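Probable outer membrane protein (Pseudomonas aeruginosa, PDB 3DWO) forms a beta-barrel channel of the FadL family in the outer membrane and probably takes up hydrophobic compounds such as long-chain fatty acids. Local coordinates at residues S21-D26 with G342-V347. Residues are numbered along the deposited sequence; the frame is centred on the assembly and turned at random.
Sequences SLFPND and GGDYKV. With C8E ((hydroxyethyloxy)tri(ethyloxy)octane), chain G.
Phe23 reaches from the loop between helices 10-14 and 29-32 to strand 336-346 of the barrel, where its ring rests on Gly343 and Asp344. These van der Waals contacts are made at the far end of the ring: CZ of Phe23 comes to 4.1 Å from CA of Gly343, and CE1 of Phe23 lies 4.2 Å from the backbone N of Asp344. The phenyl group extends away from its own carbonyl carbon (chi1 -86°), which carries it across to the strand although the nearest pair of CA atoms, those of Phe23 and Asp344, is 9.0 Å apart. Gly343 has no side chain, and the ring meets its backbone directly at an oblique angle. Around the same ring pack Ser301 of the adjacent strand 300-309 and Val293 of strand 287-295, the next one along.

The polar part centres on Asp344, whose OD1 stands over one face of the Phe23 ring, with CG of Asp344 4.2 Å from CE1 of Phe23. No hydrogen bond joins the two segments; instead the carboxylate forms salt bridges through OD1 to Arg15 and through OD2 to Arg354. Arg15 also makes a cation-pi interaction with Phe23, so one arginine ties the aromatic ring and the acid together. The two bridges use both carboxylate oxygens and should limit rotation of the group.

A detergent molecule, C8E, touches the same strand: its C3 is 3.4 Å from O of Gly343, and its C6 is 3.7 Å from CB of Tyr345. With Phe23 and Asp344 on the inner side and detergent against the lipid-facing side, the contact joins the N-terminal segment to the barrel wall, consistent with the FadL fold, in which the N-terminal region plugs the barrel lumen.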
loop_
_atom_site.group_PDB
_atom_site.type_symbol
_atom_site.label_atom_id
_atom_site.label_comp_id
_atom_site.label_asym_id
_atom_site.label_seq_id
_atom_site.Cartn_x
_atom_site.Cartn_y
_atom_site.Cartn_z
ATOM N N SER A 21 -8.425 0.205 17.900
ATOM C CA SER A 21 -7.563 0.270 19.070
ATOM C C SER A 21 -8.349 0.577 20.345
ATOM O O SER A 21 -7.790 1.103 21.312
ATOM C CB SER A 21 -6.480 1.332 18.852
ATOM O OG SER A 21 -7.062 2.588 18.544
ATOM N N LEU A 22 -9.635 0.227 20.352
ATOM C CA LEU A 22 -10.487 0.489 21.506
ATOM C C LEU A 22 -10.465 -0.564 22.614
ATOM O O LEU A 22 -11.089 -0.371 23.658
ATOM C CB LEU A 22 -11.929 0.735 21.048
ATOM C CG LEU A 22 -12.139 2.008 20.217
ATOM C CD1 LEU A 22 -13.617 2.214 19.933
ATOM C CD2 LEU A 22 -11.579 3.207 20.966
ATOM N N PHE A 23 -9.763 -1.674 22.402
ATOM C CA PHE A 23 -9.669 -2.699 23.439
ATOM C C PHE A 23 -8.832 -2.122 24.579
ATOM O O PHE A 23 -7.940 -1.307 24.354
ATOM C CB PHE A 23 -9.015 -3.971 22.890
ATOM C CG PHE A 23 -9.982 -4.910 22.216
ATOM C CD1 PHE A 23 -10.606 -5.924 22.938
ATOM C CD2 PHE A 23 -10.288 -4.767 20.865
ATOM C CE1 PHE A 23 -11.521 -6.781 22.326
ATOM C CE2 PHE A 23 -11.202 -5.616 20.246
ATOM C CZ PHE A 23 -11.820 -6.625 20.979
ATOM N N PRO A 24 -9.119 -2.535 25.824
ATOM C CA PRO A 24 -8.413 -2.070 27.024
ATOM C C PRO A 24 -6.887 -1.954 26.950
ATOM O O PRO A 24 -6.187 -2.921 26.655
ATOM C CB PRO A 24 -8.866 -3.067 28.087
ATOM C CG PRO A 24 -10.288 -3.317 27.693
ATOM C CD PRO A 24 -10.187 -3.488 26.182
ATOM N N ASN A 25 -6.390 -0.753 27.236
ATOM C CA ASN A 25 -4.959 -0.464 27.249
ATOM C C ASN A 25 -4.180 -0.934 26.021
ATOM O O ASN A 25 -3.177 -1.638 26.142
ATOM C CB ASN A 25 -4.327 -1.056 28.513
ATOM C CG ASN A 25 -4.964 -0.522 29.785
ATOM O OD1 ASN A 25 -5.042 0.689 29.996
ATOM N ND2 ASN A 25 -5.419 -1.427 30.639
ATOM N N ASP A 26 -4.643 -0.531 24.844
ATOM C CA ASP A 26 -3.993 -0.892 23.590
ATOM C C ASP A 26 -3.175 0.305 23.110
ATOM O O ASP A 26 -3.727 1.287 22.608
ATOM C CB ASP A 26 -5.049 -1.274 22.548
ATOM C CG ASP A 26 -4.454 -1.535 21.179
ATOM O OD1 ASP A 26 -3.212 -1.561 21.055
ATOM O OD2 ASP A 26 -5.233 -1.719 20.223
ATOM N N GLY A 342 -14.479 -9.306 15.338
ATOM C CA GLY A 342 -13.674 -10.295 16.023
ATOM C C GLY A 342 -13.587 -9.942 17.490
ATOM O O GLY A 342 -14.208 -8.974 17.928
ATOM N N GLY A 343 -12.825 -10.712 18.258
ATOM C CA GLY A 343 -12.717 -10.415 19.671
ATOM C C GLY A 343 -11.678 -11.218 20.421
ATOM O O GLY A 343 -11.003 -12.077 19.855
ATOM N N ASP A 344 -11.574 -10.928 21.715
ATOM C CA ASP A 344 -10.623 -11.574 22.608
ATOM C C ASP A 344 -11.325 -12.391 23.687
ATOM O O ASP A 344 -12.374 -11.995 24.204
ATOM C CB ASP A 344 -9.751 -10.513 23.285
ATOM C CG ASP A 344 -8.704 -9.934 22.359
ATOM O OD1 ASP A 344 -8.933 -9.909 21.133
ATOM O OD2 ASP A 344 -7.651 -9.494 22.863
ATOM N N TYR A 345 -10.737 -13.532 24.026
ATOM C CA TYR A 345 -11.289 -14.387 25.065
ATOM C C TYR A 345 -10.186 -14.807 26.025
ATOM O O TYR A 345 -9.234 -15.476 25.631
ATOM C CB TYR A 345 -11.927 -15.638 24.468
ATOM C CG TYR A 345 -12.641 -16.462 25.509
ATOM C CD1 TYR A 345 -13.903 -16.090 25.968
ATOM C CD2 TYR A 345 -12.034 -17.579 26.082
ATOM C CE1 TYR A 345 -14.544 -16.804 26.973
ATOM C CE2 TYR A 345 -12.666 -18.300 27.091
ATOM C CZ TYR A 345 -13.921 -17.906 27.531
ATOM O OH TYR A 345 -14.556 -18.605 28.534
ATOM N N LYS A 346 -10.313 -14.408 27.284
ATOM C CA LYS A 346 -9.320 -14.765 28.289
ATOM C C LYS A 346 -9.594 -16.187 28.760
ATOM O O LYS A 346 -10.616 -16.459 29.389
ATOM C CB LYS A 346 -9.392 -13.793 29.467
ATOM C CG LYS A 346 -9.135 -12.350 29.070
ATOM C CD LYS A 346 -9.538 -11.380 30.164
ATOM C CE LYS A 346 -9.405 -9.940 29.687
ATOM N NZ LYS A 346 -9.901 -8.966 30.699
ATOM N N VAL A 347 -8.681 -17.093 28.437
ATOM C CA VAL A 347 -8.821 -18.490 28.822
ATOM C C VAL A 347 -8.456 -18.660 30.289
ATOM O O VAL A 347 -9.136 -19.360 31.036
ATOM C CB VAL A 347 -7.904 -19.383 27.971
ATOM C CG1 VAL A 347 -8.152 -20.846 28.297
ATOM C CG2 VAL A 347 -8.147 -19.106 26.498
HETATM C C1 C8E G . -14.979 -14.153 17.491
HETATM C C2 C8E G . -14.564 -14.322 18.877
HETATM C C3 C8E G . -13.139 -14.590 19.066
HETATM C C4 C8E G . -13.011 -15.993 19.434
HETATM C C5 C8E G . -12.023 -16.114 20.533
HETATM C C6 C8E G . -12.156 -17.403 21.184
#